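PDB 3LDU: putative methylase from Clostridium difficile, which probably methylates guanine in ribosomal RNA, joining ferredoxin-like and THUMP domains, which probably bind RNA, to a Rossmann-type methyltransferase domain that holds GTP in the crystal. Local coordinates for residues 23-28 against 54-59; 58-63 against 180-185; 5-10 against 47-52; 218-223 against 250-255; 28-33 against 42-47. One frame throughout, in Å; residues are numbered along the deposited sequence. Where two conformers were deposited one is given.

Contact 1: 23-28 against 54-59; sequences REITNL and MWLRCA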
# COMPACT_ATOMS: atom_id res chain seq x y z
N ARG A 23 -0.34 -0.13 12.60
CA ARG A 23 -1.36 0.67 13.25
C ARG A 23 -2.73 0.37 12.62
O ARG A 23 -3.73 0.24 13.33
CB ARG A 23 -0.99 2.15 13.09
CG ARG A 23 -1.92 3.13 13.72
CD ARG A 23 -1.38 4.53 13.45
NE ARG A 23 -0.03 4.72 13.98
CZ ARG A 23 0.77 5.74 13.66
NH1 ARG A 23 0.37 6.65 12.79
NH2 ARG A 23 1.98 5.83 14.21
N GLU A 24 -2.77 0.25 11.30
CA GLU A 24 -4.02 -0.06 10.59
C GLU A 24 -4.56 -1.43 11.01
O GLU A 24 -5.76 -1.60 11.23
CB GLU A 24 -3.78 -0.13 9.08
CG GLU A 24 -3.51 1.19 8.38
CD GLU A 24 -3.64 1.01 6.87
OE1 GLU A 24 -4.69 1.41 6.32
OE2 GLU A 24 -2.73 0.43 6.24
N ILE A 25 -3.66 -2.40 11.08
CA ILE A 25 -4.02 -3.76 11.46
C ILE A 25 -4.55 -3.78 12.89
O ILE A 25 -5.56 -4.43 13.19
CB ILE A 25 -2.82 -4.70 11.33
CG1 ILE A 25 -2.46 -4.88 9.85
CG2 ILE A 25 -3.10 -6.07 11.99
CD1 ILE A 25 -1.08 -5.51 9.62
N THR A 26 -3.90 -3.02 13.76
CA THR A 26 -4.32 -2.93 15.15
C THR A 26 -5.72 -2.32 15.21
O THR A 26 -6.57 -2.77 15.98
CB THR A 26 -3.30 -2.12 15.98
OG1 THR A 26 -2.03 -2.79 15.94
CG2 THR A 26 -3.75 -2.01 17.43
N ASN A 27 -5.97 -1.30 14.39
CA ASN A 27 -7.27 -0.63 14.37
C ASN A 27 -8.39 -1.54 13.86
O ASN A 27 -9.56 -1.30 14.15
CB ASN A 27 -7.21 0.68 13.57
CG ASN A 27 -6.78 1.88 14.42
OD1 ASN A 27 -6.00 2.74 13.97
ND2 ASN A 27 -7.28 1.95 15.65
N LEU A 28 -8.04 -2.57 13.10
CA LEU A 28 -9.03 -3.58 12.67
C LEU A 28 -9.31 -4.57 13.79
O LEU A 28 -10.22 -5.40 13.68
CB LEU A 28 -8.54 -4.34 11.43
CG LEU A 28 -8.42 -3.57 10.12
CD1 LEU A 28 -8.00 -4.50 9.00
CD2 LEU A 28 -9.75 -2.92 9.80
N MSE A 54 -10.19 -5.23 2.30
CA MSE A 54 -11.14 -4.13 2.18
C MSE A 54 -10.58 -2.82 2.72
O MSE A 54 -10.79 -1.74 2.14
CB MSE A 54 -12.43 -4.46 2.92
CG MSE A 54 -13.50 -3.37 2.87
SE MSE A 54 -14.10 -2.94 1.05
CE MSE A 54 -14.16 -4.67 0.31
N TRP A 55 -9.88 -2.93 3.85
CA TRP A 55 -9.59 -1.76 4.68
C TRP A 55 -8.13 -1.30 4.72
O TRP A 55 -7.87 -0.12 4.97
CB TRP A 55 -10.09 -2.00 6.12
CG TRP A 55 -11.58 -1.85 6.24
CD1 TRP A 55 -12.52 -2.85 6.33
CD2 TRP A 55 -12.30 -0.62 6.24
NE1 TRP A 55 -13.78 -2.30 6.40
CE2 TRP A 55 -13.68 -0.93 6.34
CE3 TRP A 55 -11.93 0.73 6.16
CZ2 TRP A 55 -14.67 0.05 6.38
CZ3 TRP A 55 -12.91 1.70 6.19
CH2 TRP A 55 -14.26 1.36 6.30
N LEU A 56 -7.18 -2.20 4.49
CA LEU A 56 -5.78 -1.79 4.63
C LEU A 56 -5.31 -0.89 3.47
O LEU A 56 -5.37 -1.30 2.30
CB LEU A 56 -4.87 -3.03 4.76
CG LEU A 56 -5.15 -3.88 5.99
CD1 LEU A 56 -4.23 -5.12 5.97
CD2 LEU A 56 -4.94 -3.08 7.28
N ARG A 57 -4.85 0.32 3.80
CA ARG A 57 -4.40 1.29 2.80
C ARG A 57 -2.90 1.24 2.55
O ARG A 57 -2.44 1.73 1.52
CB ARG A 57 -4.77 2.71 3.24
CG ARG A 57 -6.22 2.87 3.62
CD ARG A 57 -6.57 4.30 3.96
NE ARG A 57 -7.87 4.39 4.62
CZ ARG A 57 -9.01 4.61 3.98
NH1 ARG A 57 -9.02 4.78 2.66
NH2 ARG A 57 -10.15 4.66 4.67
N CYS A 58 -2.15 0.65 3.47
CA CYS A 58 -0.68 0.62 3.35
C CYS A 58 -0.10 -0.76 3.03
O CYS A 58 1.11 -0.92 2.90
CB CYS A 58 -0.05 1.18 4.62
SG CYS A 58 -0.45 2.95 4.84
N ALA A 59 -0.97 -1.76 2.90
CA ALA A 59 -0.54 -3.10 2.53
C ALA A 59 -0.44 -3.22 1.02
O ALA A 59 -1.30 -2.73 0.31
CB ALA A 59 -1.55 -4.14 3.05
O HOH W 1 -7.36 0.99 7.45
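Glu24, on helix 18-27, reaches across to the chain just after helix 48-55 and meets Leu56, Arg57 and Cys58 in turn. Its CB lies 3.6 Å from Leu56 CD2. The same methyl is touched by Ile25 CG1 and by Leu28 CD1, so Glu24, Ile25 and Leu28 all touch a single branch of Leu56; the other branch of Leu28, CD2, rests 3.8 Å from Trp55 CB. Beyond CG the glutamate runs extended (chi2 -166°), which carries the carboxylate past this apolar patch to the backbone. There Glu24 OE1 accepts from Arg57 N at 2.8 Å, nearly straight at 166° and on the syn lone pair. Glu24 OE2 accepts from Cys58 N, also at 2.8 Å, more bent at 140°. A water donates to both Glu24 OE1 (2.9 Å) and Trp55 O (2.8 Å), and Tyr189 OH of helix 181-189 also bonds to OE1. The guanidinium of Arg57 turns elsewhere, NH1 bonding to Met220 O. Both carboxylate oxygens are thus engaged by neutral donors: a buried acid that pins two successive N-H groups where the chain leaves its helix, its negative charge probably stabilised by those bonds.

Contact 2: 58-63 against 180-185; sequences CAERVH and RETLAA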
# COMPACT_ATOMS: atom_id res chain seq x y z
N CYS A 58 -2.15 0.65 3.47
CA CYS A 58 -0.68 0.62 3.35
C CYS A 58 -0.10 -0.76 3.03
O CYS A 58 1.11 -0.92 2.90
CB CYS A 58 -0.05 1.18 4.62
SG CYS A 58 -0.45 2.95 4.84
N ALA A 59 -0.97 -1.76 2.90
CA ALA A 59 -0.54 -3.10 2.53
C ALA A 59 -0.44 -3.22 1.02
O ALA A 59 -1.30 -2.73 0.31
CB ALA A 59 -1.55 -4.14 3.05
N GLU A 60 0.59 -3.90 0.53
CA GLU A 60 0.69 -4.10 -0.92
C GLU A 60 -0.15 -5.30 -1.34
O GLU A 60 -0.52 -5.42 -2.50
CB GLU A 60 2.14 -4.32 -1.36
CG GLU A 60 3.05 -3.15 -1.06
CD GLU A 60 2.63 -1.88 -1.80
OE1 GLU A 60 2.25 -1.97 -2.98
OE2 GLU A 60 2.71 -0.80 -1.18
N ARG A 61 -0.42 -6.19 -0.39
CA ARG A 61 -1.34 -7.30 -0.61
C ARG A 61 -1.52 -8.07 0.68
O ARG A 61 -0.98 -7.71 1.72
CB ARG A 61 -0.91 -8.20 -1.77
CG ARG A 61 0.51 -8.71 -1.67
CD ARG A 61 0.82 -9.66 -2.82
NE ARG A 61 0.77 -9.01 -4.13
CZ ARG A 61 -0.26 -9.08 -4.96
NH1 ARG A 61 -0.20 -8.45 -6.13
NH2 ARG A 61 -1.34 -9.77 -4.63
N VAL A 62 -2.41 -9.07 0.63
CA VAL A 62 -2.75 -9.82 1.83
C VAL A 62 -2.55 -11.29 1.51
O VAL A 62 -3.23 -11.83 0.63
CB VAL A 62 -4.20 -9.57 2.26
CG1 VAL A 62 -4.57 -10.48 3.46
CG2 VAL A 62 -4.41 -8.09 2.60
N HIS A 63 -1.60 -11.92 2.20
CA HIS A 63 -1.31 -13.34 2.00
C HIS A 63 -1.85 -14.19 3.13
O HIS A 63 -1.79 -13.81 4.30
CB HIS A 63 0.21 -13.57 1.97
CG HIS A 63 0.90 -12.93 0.81
ND1 HIS A 63 1.17 -13.61 -0.36
CD2 HIS A 63 1.39 -11.68 0.64
CE1 HIS A 63 1.79 -12.81 -1.21
NE2 HIS A 63 1.95 -11.63 -0.62
N ARG A 180 2.96 6.01 -5.51
CA ARG A 180 2.16 4.81 -5.26
C ARG A 180 1.04 5.12 -4.26
O ARG A 180 1.26 5.84 -3.28
CB ARG A 180 3.08 3.72 -4.71
CG ARG A 180 2.53 2.33 -4.84
CD ARG A 180 3.61 1.34 -4.44
NE ARG A 180 3.25 -0.04 -4.77
CZ ARG A 180 3.71 -0.70 -5.83
NH1 ARG A 180 4.56 -0.12 -6.68
NH2 ARG A 180 3.33 -1.96 -6.04
N GLU A 181 -0.16 4.57 -4.48
CA GLU A 181 -1.32 4.85 -3.62
C GLU A 181 -1.08 4.47 -2.14
O GLU A 181 -1.52 5.18 -1.22
CB GLU A 181 -2.58 4.14 -4.14
CG GLU A 181 -3.09 4.65 -5.48
CD GLU A 181 -2.48 3.93 -6.69
OE1 GLU A 181 -1.30 3.51 -6.62
OE2 GLU A 181 -3.19 3.81 -7.71
N THR A 182 -0.42 3.34 -1.92
CA THR A 182 -0.14 2.87 -0.56
C THR A 182 0.83 3.82 0.16
O THR A 182 0.66 4.14 1.33
CB THR A 182 0.48 1.48 -0.57
OG1 THR A 182 1.51 1.43 -1.55
CG2 THR A 182 -0.60 0.44 -0.92
N LEU A 183 1.86 4.25 -0.56
CA LEU A 183 2.80 5.22 -0.01
C LEU A 183 2.08 6.52 0.34
O LEU A 183 2.27 7.07 1.43
CB LEU A 183 3.93 5.48 -1.00
CG LEU A 183 4.98 6.51 -0.59
CD1 LEU A 183 5.62 6.12 0.72
CD2 LEU A 183 6.04 6.63 -1.67
N ALA A 184 1.24 7.00 -0.58
CA ALA A 184 0.48 8.22 -0.34
C ALA A 184 -0.38 8.13 0.91
O ALA A 184 -0.41 9.03 1.72
CB ALA A 184 -0.39 8.57 -1.57
N ALA A 185 -1.10 7.02 1.09
CA ALA A 185 -1.87 6.86 2.32
C ALA A 185 -0.96 6.90 3.54
O ALA A 185 -1.32 7.47 4.57
CB ALA A 185 -2.66 5.53 2.29
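Glu60 and Arg180 form the ionic part of this contact. Arg180 NE donates to Glu60 OE1 at 2.8 Å, approaching from above the carboxylate plane, 37° out of it, and Arg180 NH2 adds a weak bond to the same oxygen. Both nitrogens go to OE1, and the planar groups stand 59° apart, so the pair is neither flat nor two-oxygen. The second oxygen accepts from a neutral hydroxyl: Thr182 OG1 donates to Glu60 OE2 at 2.6 Å, on its syn side. A bend at chi2 (-62°) brings the carboxylate over to the start of the helix, where its two oxygens take different partners. Packing completes the join. Thr182 CG2 lies 3.5 Å from Ala59 O, while Cys58 SG rests 4.2 Å from Ala185 CB. Arg180 is the N-cap residue of helix 181-189; the loop between helix 48-55 and strand 63-70 therefore ties the ferredoxin-like domain to the start of a methyltransferase helix, whose Ala184 and Ala185 also touch helix 208-217.

Contact 3: 5-10 against 47-52; sequences KNYTLI and FGIAKS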
# COMPACT_ATOMS: atom_id res chain seq x y z
N LYS A 5 -12.73 -20.39 13.02
CA LYS A 5 -11.30 -20.60 12.80
C LYS A 5 -10.56 -19.27 12.65
O LYS A 5 -11.15 -18.26 12.25
CB LYS A 5 -11.08 -21.48 11.58
N ASN A 6 -9.27 -19.28 12.97
CA ASN A 6 -8.43 -18.11 12.80
C ASN A 6 -7.51 -18.26 11.61
O ASN A 6 -7.24 -19.38 11.15
CB ASN A 6 -7.60 -17.85 14.06
CG ASN A 6 -8.36 -17.03 15.10
OD1 ASN A 6 -9.59 -16.90 15.04
ND2 ASN A 6 -7.63 -16.48 16.07
N TYR A 7 -7.03 -17.13 11.09
CA TYR A 7 -6.03 -17.14 10.04
C TYR A 7 -4.77 -16.48 10.55
O TYR A 7 -4.82 -15.61 11.43
CB TYR A 7 -6.49 -16.33 8.84
CG TYR A 7 -7.73 -16.84 8.15
CD1 TYR A 7 -7.78 -18.13 7.66
CD2 TYR A 7 -8.83 -16.02 7.97
CE1 TYR A 7 -8.90 -18.60 7.02
CE2 TYR A 7 -9.96 -16.47 7.32
CZ TYR A 7 -9.99 -17.77 6.86
OH TYR A 7 -11.10 -18.24 6.21
N THR A 8 -3.64 -16.87 9.98
CA THR A 8 -2.44 -16.07 10.06
C THR A 8 -2.23 -15.46 8.68
O THR A 8 -2.10 -16.19 7.70
CB THR A 8 -1.22 -16.90 10.44
OG1 THR A 8 -1.43 -17.45 11.75
CG2 THR A 8 0.05 -16.04 10.48
N LEU A 9 -2.21 -14.12 8.61
CA LEU A 9 -2.04 -13.41 7.36
C LEU A 9 -0.72 -12.66 7.37
O LEU A 9 -0.18 -12.34 8.44
CB LEU A 9 -3.19 -12.42 7.14
CG LEU A 9 -4.61 -12.95 7.26
CD1 LEU A 9 -5.64 -11.86 6.99
CD2 LEU A 9 -4.83 -14.14 6.30
N ILE A 10 -0.21 -12.40 6.18
CA ILE A 10 0.98 -11.60 6.01
C ILE A 10 0.72 -10.49 5.00
O ILE A 10 0.25 -10.74 3.88
CB ILE A 10 2.13 -12.45 5.49
CG1 ILE A 10 2.36 -13.66 6.41
CG2 ILE A 10 3.42 -11.60 5.36
CD1 ILE A 10 3.31 -14.65 5.81
N PHE A 47 -13.12 -13.21 9.56
CA PHE A 47 -13.40 -12.03 8.75
C PHE A 47 -12.12 -11.40 8.23
O PHE A 47 -12.17 -10.43 7.48
CB PHE A 47 -14.20 -11.00 9.55
CG PHE A 47 -15.61 -11.43 9.86
CD1 PHE A 47 -16.65 -11.11 9.00
CD2 PHE A 47 -15.90 -12.14 11.01
CE1 PHE A 47 -17.95 -11.49 9.27
CE2 PHE A 47 -17.20 -12.54 11.29
CZ PHE A 47 -18.22 -12.21 10.42
N GLY A 48 -10.98 -11.97 8.61
CA GLY A 48 -9.69 -11.32 8.42
C GLY A 48 -9.29 -11.10 6.97
O GLY A 48 -8.71 -10.06 6.63
N ILE A 49 -9.57 -12.07 6.12
CA ILE A 49 -9.15 -11.95 4.72
C ILE A 49 -9.94 -10.84 4.04
O ILE A 49 -9.37 -9.95 3.37
CB ILE A 49 -9.29 -13.28 3.96
CG1 ILE A 49 -8.26 -14.29 4.47
CG2 ILE A 49 -9.06 -13.06 2.46
CD1 ILE A 49 -8.41 -15.71 3.85
N ALA A 50 -11.26 -10.87 4.21
CA ALA A 50 -12.15 -9.86 3.64
C ALA A 50 -11.84 -8.46 4.19
O ALA A 50 -11.68 -7.49 3.43
CB ALA A 50 -13.61 -10.23 3.91
N LYS A 51 -11.76 -8.35 5.51
CA LYS A 51 -11.53 -7.04 6.14
C LYS A 51 -10.18 -6.45 5.81
O LYS A 51 -10.06 -5.25 5.63
CB LYS A 51 -11.68 -7.13 7.67
CG LYS A 51 -13.12 -6.98 8.15
CD LYS A 51 -13.24 -7.22 9.65
CE LYS A 51 -12.29 -6.32 10.45
NZ LYS A 51 -12.45 -6.54 11.92
N SER A 52 -9.15 -7.30 5.73
CA SER A 52 -7.79 -6.81 5.45
C SER A 52 -7.67 -6.26 4.04
O SER A 52 -7.15 -5.16 3.83
CB SER A 52 -6.76 -7.92 5.69
OG SER A 52 -6.76 -8.28 7.06
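Tyr7 and Leu9, two residues apart on strand 7-12, both lean on Ile49 of helix 48-55, the second helix of the ferredoxin-like βαββαβ unit. The short segments of strand and helix pass 10.0 Å apart with their directions 31° from parallel, a spacing bridged by the side chains described here. Ile49 starts off along the interface, but CG1, anti to the carbonyl carbon (chi1 -69°), carries an extended branch into it. Ile49 CG1 sits 3.9 Å from Leu9 CD2, and the terminal CD1 goes on over one face of the Tyr7 ring. This is a CH-pi contact: CD1 lies 4.0 Å from the ring centroid and 16° off the normal, displaced toward the ring's rim. The isoleucine crosses both strand side chains at about a right angle. Leu9 divides its two methyls: CD2 goes to Ile49, whereas CD1 lies against the backbone of Gly48, where no side chain intervenes. Leu64 of strand 63-70 and Thr44 of strand 39-44 touch Tyr7 and Leu9 as well, so residues of both neighbouring strands join the strand side of the contact. Leu9 CD1 stands 3.6 Å from Gly48 O and 3.8 Å from Ser52 OG. Gly48 O is gripped twice from within the helix, by Ser52 N at 2.9 Å and by Ser52 OG at 2.7 Å, arriving from opposite faces of its plane.

Contact 4: 218-223 against 250-255; sequences INMAPG and NKIDNE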
# COMPACT_ATOMS: atom_id res chain seq x y z
N ILE A 218 -13.45 10.58 4.65
CA ILE A 218 -14.84 10.12 4.68
C ILE A 218 -14.95 8.65 5.07
O ILE A 218 -16.02 8.06 4.99
CB ILE A 218 -15.57 10.38 3.34
CG1 ILE A 218 -14.89 9.63 2.19
CG2 ILE A 218 -15.63 11.87 3.06
CD1 ILE A 218 -15.71 9.64 0.91
N ASN A 219 -13.83 8.07 5.50
CA ASN A 219 -13.78 6.65 5.90
C ASN A 219 -14.27 5.71 4.79
O ASN A 219 -15.02 4.77 5.03
CB ASN A 219 -14.59 6.41 7.18
CG ASN A 219 -14.19 5.13 7.90
OD1 ASN A 219 -13.02 4.74 7.90
ND2 ASN A 219 -15.16 4.48 8.53
N MSE A 220 -13.85 6.00 3.56
CA MSE A 220 -14.13 5.11 2.44
C MSE A 220 -13.04 4.05 2.35
O MSE A 220 -11.87 4.37 2.20
CB MSE A 220 -14.19 5.90 1.13
CG MSE A 220 -14.42 5.01 -0.08
SE MSE A 220 -14.42 6.05 -1.73
CE MSE A 220 -16.05 7.05 -1.40
N ALA A 221 -13.43 2.78 2.43
CA ALA A 221 -12.46 1.70 2.42
C ALA A 221 -11.74 1.66 1.08
O ALA A 221 -12.37 1.84 0.03
CB ALA A 221 -13.19 0.35 2.66
N PRO A 222 -10.41 1.41 1.09
CA PRO A 222 -9.65 1.40 -0.16
C PRO A 222 -10.16 0.36 -1.14
O PRO A 222 -10.12 0.60 -2.35
CB PRO A 222 -8.22 1.06 0.29
CG PRO A 222 -8.35 0.56 1.70
CD PRO A 222 -9.54 1.26 2.27
N GLY A 223 -10.64 -0.78 -0.64
CA GLY A 223 -11.04 -1.87 -1.52
C GLY A 223 -12.48 -1.84 -2.00
O GLY A 223 -12.96 -2.79 -2.63
N ASN A 250 -21.66 1.10 4.26
CA ASN A 250 -22.43 1.75 5.32
C ASN A 250 -21.57 2.62 6.23
O ASN A 250 -22.09 3.50 6.93
CB ASN A 250 -23.17 0.70 6.16
CG ASN A 250 -24.31 0.02 5.39
OD1 ASN A 250 -24.62 -1.14 5.62
ND2 ASN A 250 -24.93 0.76 4.47
N LYS A 251 -20.26 2.38 6.23
CA LYS A 251 -19.35 3.12 7.09
C LYS A 251 -18.86 4.42 6.47
O LYS A 251 -18.22 5.22 7.14
CB LYS A 251 -18.16 2.26 7.49
CG LYS A 251 -18.50 1.09 8.41
CD LYS A 251 -17.89 1.29 9.79
CE LYS A 251 -17.72 -0.04 10.53
NZ LYS A 251 -19.00 -0.62 11.03
N ILE A 252 -19.16 4.63 5.19
CA ILE A 252 -18.80 5.90 4.54
C ILE A 252 -19.49 7.06 5.25
O ILE A 252 -20.70 7.03 5.47
CB ILE A 252 -19.20 5.93 3.06
CG1 ILE A 252 -18.36 4.93 2.26
CG2 ILE A 252 -19.02 7.33 2.49
CD1 ILE A 252 -18.64 4.96 0.77
N ASP A 253 -18.71 8.08 5.60
CA ASP A 253 -19.25 9.24 6.29
C ASP A 253 -19.90 10.18 5.27
O ASP A 253 -19.21 10.95 4.60
CB ASP A 253 -18.15 9.95 7.08
CG ASP A 253 -18.67 11.11 7.91
OD1 ASP A 253 -19.79 11.58 7.64
OD2 ASP A 253 -17.94 11.55 8.82
N ASN A 254 -21.22 10.09 5.16
CA ASN A 254 -21.96 10.83 4.15
C ASN A 254 -22.42 12.19 4.65
O ASN A 254 -22.88 13.02 3.87
CB ASN A 254 -23.17 10.02 3.67
CG ASN A 254 -22.81 9.03 2.58
OD1 ASN A 254 -23.25 7.88 2.61
ND2 ASN A 254 -22.00 9.47 1.63
N GLU A 255 -22.31 12.41 5.95
CA GLU A 255 -22.76 13.65 6.55
C GLU A 255 -21.66 14.71 6.50
O GLU A 255 -21.93 15.89 6.27
CB GLU A 255 -23.23 13.41 7.98
CG GLU A 255 -24.23 12.26 8.11
CD GLU A 255 -24.71 12.04 9.53
OE1 GLU A 255 -24.26 11.07 10.17
OE2 GLU A 255 -25.54 12.85 10.01
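Met220, modelled as selenomethionine, lays its terminal CE 4.0 Å from Ile252 CD1, the two side chains running side by side in the same direction. The Met220 chain is extended until chi3 (-67°), where it turns and brings the methyl onto the isoleucine. Ile252 also shows its CG2 to Ile218 CD1, a looser approach at 4.3 Å, and so touches two residues of segment 218-223 through different branches. The firm link is made by backbone. Asp253 N donates to Ile218 O at 2.8 Å and 177°, a practically straight bond, and Ile252 CA adds a CA-H...O contact to the same Ile218 O at 3.5 Å. Asn219 contributes a weak bond, ND2 to Lys251 O at 3.4 Å. The charged ends of the neighbouring side chains look outside the contact, Lys251 NZ to Asp247 and Asp253 OD2 to Ser256. Asp253 O, by contrast, is buried here without a polar partner in the model. Two chain segments leaving helices are thereby joined, that after helix 208-217 and that after helix 238-251. The first exit is a Schellman motif, with Asn219 at positive phi (56°) as its C-prime residue and Met220 N and Asn219 N bonding back to carbonyls of the last turn, within the methyltransferase domain.

Contact 5: 28-33 against 42-47; sequences LGYEII and YKTDEF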
# COMPACT_ATOMS: atom_id res chain seq x y z
N LEU A 28 -8.04 -2.57 13.10
CA LEU A 28 -9.03 -3.58 12.67
C LEU A 28 -9.31 -4.57 13.79
O LEU A 28 -10.22 -5.40 13.68
CB LEU A 28 -8.54 -4.34 11.43
CG LEU A 28 -8.42 -3.57 10.12
CD1 LEU A 28 -8.00 -4.50 9.00
CD2 LEU A 28 -9.75 -2.92 9.80
N GLY A 29 -8.54 -4.48 14.87
CA GLY A 29 -8.74 -5.34 16.02
C GLY A 29 -7.88 -6.59 16.02
O GLY A 29 -8.09 -7.49 16.83
N TYR A 30 -6.89 -6.64 15.14
CA TYR A 30 -6.10 -7.87 15.00
C TYR A 30 -4.76 -7.85 15.73
O TYR A 30 -4.15 -6.79 15.91
CB TYR A 30 -5.88 -8.24 13.54
CG TYR A 30 -7.17 -8.47 12.79
CD1 TYR A 30 -8.19 -9.22 13.36
CD2 TYR A 30 -7.37 -7.94 11.51
CE1 TYR A 30 -9.37 -9.45 12.69
CE2 TYR A 30 -8.56 -8.17 10.83
CZ TYR A 30 -9.55 -8.92 11.43
OH TYR A 30 -10.74 -9.17 10.78
N GLU A 31 -4.33 -9.04 16.13
CA GLU A 31 -3.08 -9.22 16.85
C GLU A 31 -1.89 -9.31 15.90
O GLU A 31 -1.87 -10.15 15.00
CB GLU A 31 -3.17 -10.49 17.70
CG GLU A 31 -1.93 -10.77 18.53
CD GLU A 31 -1.94 -12.15 19.17
OE1 GLU A 31 -2.86 -12.94 18.87
OE2 GLU A 31 -1.03 -12.44 19.97
N ILE A 32 -0.90 -8.47 16.12
CA ILE A 32 0.35 -8.54 15.35
C ILE A 32 1.31 -9.58 15.93
O ILE A 32 1.70 -9.50 17.10
CB ILE A 32 1.03 -7.18 15.28
CG1 ILE A 32 0.13 -6.21 14.50
CG2 ILE A 32 2.41 -7.30 14.62
CD1 ILE A 32 0.67 -4.84 14.38
N ILE A 33 1.69 -10.55 15.10
CA ILE A 33 2.53 -11.66 15.51
C ILE A 33 4.01 -11.36 15.31
O ILE A 33 4.85 -11.71 16.14
CB ILE A 33 2.17 -12.94 14.70
CG1 ILE A 33 0.81 -13.46 15.13
CG2 ILE A 33 3.24 -14.01 14.86
CD1 ILE A 33 0.60 -13.39 16.63
N TYR A 42 0.18 -11.28 11.10
CA TYR A 42 -0.87 -11.05 12.08
C TYR A 42 -1.93 -12.15 12.10
O TYR A 42 -2.11 -12.88 11.12
CB TYR A 42 -1.52 -9.66 11.88
CG TYR A 42 -2.05 -9.36 10.48
CD1 TYR A 42 -3.40 -9.21 10.26
CD2 TYR A 42 -1.18 -9.21 9.41
CE1 TYR A 42 -3.90 -8.93 8.99
CE2 TYR A 42 -1.67 -8.93 8.12
CZ TYR A 42 -3.02 -8.79 7.92
OH TYR A 42 -3.52 -8.50 6.67
N LYS A 43 -2.61 -12.27 13.23
CA LYS A 43 -3.64 -13.29 13.43
C LYS A 43 -4.99 -12.61 13.36
O LYS A 43 -5.16 -11.51 13.89
CB LYS A 43 -3.50 -13.94 14.81
CG LYS A 43 -3.07 -15.39 14.77
CD LYS A 43 -2.96 -15.96 16.18
CE LYS A 43 -4.32 -16.36 16.72
NZ LYS A 43 -4.88 -17.52 15.97
N THR A 44 -5.96 -13.26 12.73
CA THR A 44 -7.30 -12.70 12.59
C THR A 44 -8.36 -13.77 12.80
O THR A 44 -8.05 -14.96 12.82
CB THR A 44 -7.53 -12.11 11.17
OG1 THR A 44 -7.79 -13.16 10.24
CG2 THR A 44 -6.30 -11.32 10.69
N ASP A 45 -9.60 -13.33 12.95
CA ASP A 45 -10.74 -14.23 12.93
C ASP A 45 -11.12 -14.53 11.48
O ASP A 45 -10.37 -14.21 10.55
CB ASP A 45 -11.93 -13.62 13.68
CG ASP A 45 -12.37 -12.28 13.10
OD1 ASP A 45 -12.00 -11.97 11.96
OD2 ASP A 45 -13.09 -11.54 13.79
N GLU A 46 -12.28 -15.15 11.28
CA GLU A 46 -12.67 -15.58 9.94
C GLU A 46 -12.99 -14.42 9.00
O GLU A 46 -13.12 -14.61 7.79
CB GLU A 46 -13.85 -16.57 9.99
CG GLU A 46 -15.17 -15.94 10.37
CD GLU A 46 -15.51 -16.09 11.85
OE1 GLU A 46 -14.57 -16.09 12.69
OE2 GLU A 46 -16.72 -16.23 12.17
N PHE A 47 -13.12 -13.21 9.56
CA PHE A 47 -13.40 -12.03 8.75
C PHE A 47 -12.12 -11.40 8.23
O PHE A 47 -12.17 -10.43 7.48
CB PHE A 47 -14.20 -11.00 9.55
CG PHE A 47 -15.61 -11.43 9.86
CD1 PHE A 47 -16.65 -11.11 9.00
CD2 PHE A 47 -15.90 -12.14 11.01
CE1 PHE A 47 -17.95 -11.49 9.27
CE2 PHE A 47 -17.20 -12.54 11.29
CZ PHE A 47 -18.22 -12.21 10.42
O HOH W 2 -6.31 -11.31 16.33
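Lys43 N donates to Glu31 O at 2.9 Å and 164°, the main rung of the β-hairpin formed by strands 31-36 and 39-44 in the ferredoxin-like domain. The return bond of this antiparallel hydrogen-bonded pair, Glu31 N to Lys43 O, is weak at 3.4 Å; a water bridges the same two atoms, donating to Lys43 O at 2.7 Å. Past the strand end, Tyr30 OH donates to Asp45 OD1 in a long bond at 3.3 Å, on the syn side but well out of the carboxylate plane. Phe47 N reaches Asp45 OD1 from the opposite face of the carboxylate, at 2.9 Å, a capping bond before helix 48-55. With chi1 at 59°, Asp45 CG lies between the backbone N and the carbonyl carbon, and OD1 has two donors, one from each segment. Ile32 and Tyr42 form the non-hydrogen-bonded pair, and the Tyr42 ring meets Tyr30 CB with its edge. Glu31 and Lys43 run alongside each other, touching through OE1 and CD. The Tyr30 ring is sandwiched: Thr44 CG2 makes a CH-pi contact 3.6 Å from its centroid, 12° off the normal, while Leu28 O stands over the opposite face, 4.1 Å above the plane.

Contacts 1, 3 and 5 lie within the ferredoxin-like domain. Contact 3 and contact 5, centres 6 Å apart, meet on neighbouring strands 7-12 and 39-44 of one sheet, while contacts 1 and 3 both use helix 48-55. Along the chain, contact 5 falls between the segments of contact 1 as well as those of contact 3, and contact 1 shares Leu28 with contact 5. Contact 2, its centre 10 Å from that of contact 1, takes over Cys58 and Ala59 and crosses to the methyltransferase domain. Contact 4 opens after contact 1 closes and lies wholly in that domain, yet touches contact 1 through Met54 O to Gly223 N. The exit of helix 48-55 is thus a junction between the two domains.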